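Regulator of polyketide synthase expression (Bifidobacterium adolescentis, PDB 3ONQ) is of unknown molecular function but, with its C-terminal PucR-type helix-turn-helix domain, probably acts as a DNA-binding transcriptional regulator. Local coordinates at residues Thr237-Asp240 with Arg245-Tyr248. Sequence-based numbering, arbitrary orientation.
Sequences TGWD and RDAY
In the PucR-type helix-turn-helix domain, Asp246 near the start of helix 244-261 holds the backbone of Asp240 and packs against the edge of Trp239, both in the loop that follows helix 223-237. The carboxylate accepts a hydrogen bond from the backbone N-H of Asp240. Asp240 N lies 2.8 Å from Asp246 OD2, and the bond is almost straight, at 174°. OD2 uses its anti lone pair, the one turned away from OD1. The CG of Asp246 stands beside its own backbone N and anti to the carbonyl carbon (chi1 -65°), which carries the carboxylate to the loop. The same group meets the six-membered ring of Trp239 at its edge. The indole and carboxylate planes are 82° apart, and Trp239 CE3 comes within 3.5 Å of Asp246 CG. Trp239 also packs on Val249 and Leu250 of helix 244-261 and on Val185 of helix 175-190, so the buried indole joins the loop to both helices. Gly238 has positive phi and is the first residue after helix 223-237 to leave helical phi/psi. An ST turn spans this glycine: Thr237 OG1 accepts a hydrogen bond from Trp239 N at 3.1 Å. Asp240 turns its own carboxylate away from the helix, and OD1 is hydrogen-bonded to Thr242 OG1. Asp240 OD2 lies 5.5 Å from Asp246 OD2, so the like charges are near but not in contact.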
ATOM      1  N   THR B 237      -5.926  -3.705 -26.926  1.00 30.42           N
ATOM      2  CA  THR B 237      -6.550  -2.939 -25.852  1.00 30.92           C
ATOM      3  C   THR B 237      -8.026  -3.287 -25.658  1.00 33.26           C
ATOM      4  O   THR B 237      -8.601  -3.009 -24.610  1.00 37.92           O
ATOM      5  CB  THR B 237      -6.435  -1.406 -26.092  1.00 28.71           C
ATOM      6  OG1 THR B 237      -7.220  -1.030 -27.230  1.00 29.07           O
ATOM      7  CG2 THR B 237      -5.002  -1.001 -26.326  1.00 32.06           C
ATOM      8  N   GLY B 238      -8.642  -3.880 -26.672  1.00 30.54           N
ATOM      9  CA  GLY B 238     -10.069  -4.157 -26.635  1.00 30.17           C
ATOM     10  C   GLY B 238     -10.898  -2.972 -27.113  1.00 35.29           C
ATOM     11  O   GLY B 238     -12.121  -3.040 -27.164  1.00 36.00           O
ATOM     12  N   TRP B 239     -10.235  -1.877 -27.469  1.00 32.16           N
ATOM     13  CA  TRP B 239     -10.951  -0.674 -27.891  1.00 31.79           C
ATOM     14  C   TRP B 239     -10.669  -0.357 -29.359  1.00 29.07           C
ATOM     15  O   TRP B 239      -9.512  -0.237 -29.765  1.00 27.15           O
ATOM     16  CB  TRP B 239     -10.596   0.511 -26.985  1.00 26.12           C
ATOM     17  CG  TRP B 239     -10.882   0.231 -25.529  1.00 26.87           C
ATOM     18  CD1 TRP B 239      -9.982  -0.080 -24.559  1.00 24.40           C
ATOM     19  CD2 TRP B 239     -12.169   0.219 -24.904  1.00 26.33           C
ATOM     20  NE1 TRP B 239     -10.625  -0.274 -23.353  1.00 30.64           N
ATOM     21  CE2 TRP B 239     -11.970  -0.086 -23.540  1.00 31.72           C
ATOM     22  CE3 TRP B 239     -13.471   0.451 -25.364  1.00 28.48           C
ATOM     23  CZ2 TRP B 239     -13.031  -0.183 -22.633  1.00 31.51           C
ATOM     24  CZ3 TRP B 239     -14.525   0.365 -24.454  1.00 30.73           C
ATOM     25  CH2 TRP B 239     -14.296   0.048 -23.110  1.00 29.79           C
ATOM     26  N   ASP B 240     -11.746  -0.255 -30.133  1.00 29.56           N
ATOM     27  CA  ASP B 240     -11.710  -0.037 -31.580  1.00 23.47           C
ATOM     28  C   ASP B 240     -11.900   1.436 -31.889  1.00 24.38           C
ATOM     29  O   ASP B 240     -12.994   1.975 -31.748  1.00 30.16           O
ATOM     30  CB  ASP B 240     -12.839  -0.841 -32.224  1.00 29.31           C
ATOM     31  CG  ASP B 240     -12.870  -0.717 -33.748  1.00 39.50           C
ATOM     32  OD1 ASP B 240     -12.149   0.132 -34.307  1.00 32.62           O
ATOM     33  OD2 ASP B 240     -13.638  -1.474 -34.383  1.00 43.76           O
ATOM     34  N   ARG B 245     -18.004   5.040 -29.544  1.00 32.55           N
ATOM     35  CA  ARG B 245     -17.906   4.829 -28.102  1.00 34.22           C
ATOM     36  C   ARG B 245     -16.468   4.534 -27.709  1.00 30.14           C
ATOM     37  O   ARG B 245     -15.933   5.161 -26.803  1.00 28.31           O
ATOM     38  CB  ARG B 245     -18.828   3.705 -27.634  1.00 34.61           C
ATOM     39  CG  ARG B 245     -18.543   3.232 -26.217  1.00 27.73           C
ATOM     40  CD  ARG B 245     -18.731   4.351 -25.188  1.00 28.12           C
ATOM     41  NE  ARG B 245     -18.363   3.916 -23.842  1.00 26.47           N
ATOM     42  CZ  ARG B 245     -18.275   4.722 -22.787  1.00 26.51           C
ATOM     43  NH1 ARG B 245     -18.544   6.012 -22.905  1.00 23.70           N
ATOM     44  NH2 ARG B 245     -17.925   4.239 -21.608  1.00 25.50           N
ATOM     45  N   ASP B 246     -15.826   3.603 -28.414  1.00 28.10           N
ATOM     46  CA  ASP B 246     -14.457   3.214 -28.070  1.00 24.26           C
ATOM     47  C   ASP B 246     -13.486   4.373 -28.251  1.00 30.34           C
ATOM     48  O   ASP B 246     -12.532   4.521 -27.478  1.00 26.66           O
ATOM     49  CB  ASP B 246     -13.981   2.020 -28.920  1.00 21.02           C
ATOM     50  CG  ASP B 246     -14.759   0.752 -28.641  1.00 27.90           C
ATOM     51  OD1 ASP B 246     -15.846   0.825 -28.031  1.00 33.68           O
ATOM     52  OD2 ASP B 246     -14.276  -0.324 -29.033  1.00 29.82           O
ATOM     53  N   ALA B 247     -13.713   5.175 -29.290  1.00 20.88           N
ATOM     54  CA  ALA B 247     -12.845   6.316 -29.574  1.00 24.96           C
ATOM     55  C   ALA B 247     -12.875   7.309 -28.412  1.00 24.17           C
ATOM     56  O   ALA B 247     -11.860   7.899 -28.051  1.00 24.41           O
ATOM     57  CB  ALA B 247     -13.256   7.003 -30.901  1.00 20.06           C
ATOM     58  N   TYR B 248     -14.047   7.491 -27.825  1.00 24.64           N
ATOM     59  CA  TYR B 248     -14.159   8.331 -26.641  1.00 23.35           C
ATOM     60  C   TYR B 248     -13.356   7.732 -25.473  1.00 28.78           C
ATOM     61  O   TYR B 248     -12.646   8.452 -24.774  1.00 26.79           O
ATOM     62  CB  TYR B 248     -15.624   8.530 -26.263  1.00 24.94           C
ATOM     63  CG  TYR B 248     -15.803   9.193 -24.923  1.00 25.16           C
ATOM     64  CD1 TYR B 248     -15.486  10.527 -24.737  1.00 24.44           C
ATOM     65  CD2 TYR B 248     -16.285   8.481 -23.841  1.00 31.29           C
ATOM     66  CE1 TYR B 248     -15.644  11.132 -23.504  1.00 29.87           C
ATOM     67  CE2 TYR B 248     -16.454   9.074 -22.617  1.00 27.58           C
ATOM     68  CZ  TYR B 248     -16.127  10.392 -22.449  1.00 29.86           C
ATOM     69  OH  TYR B 248     -16.298  10.975 -21.212  1.00 33.94           O
TER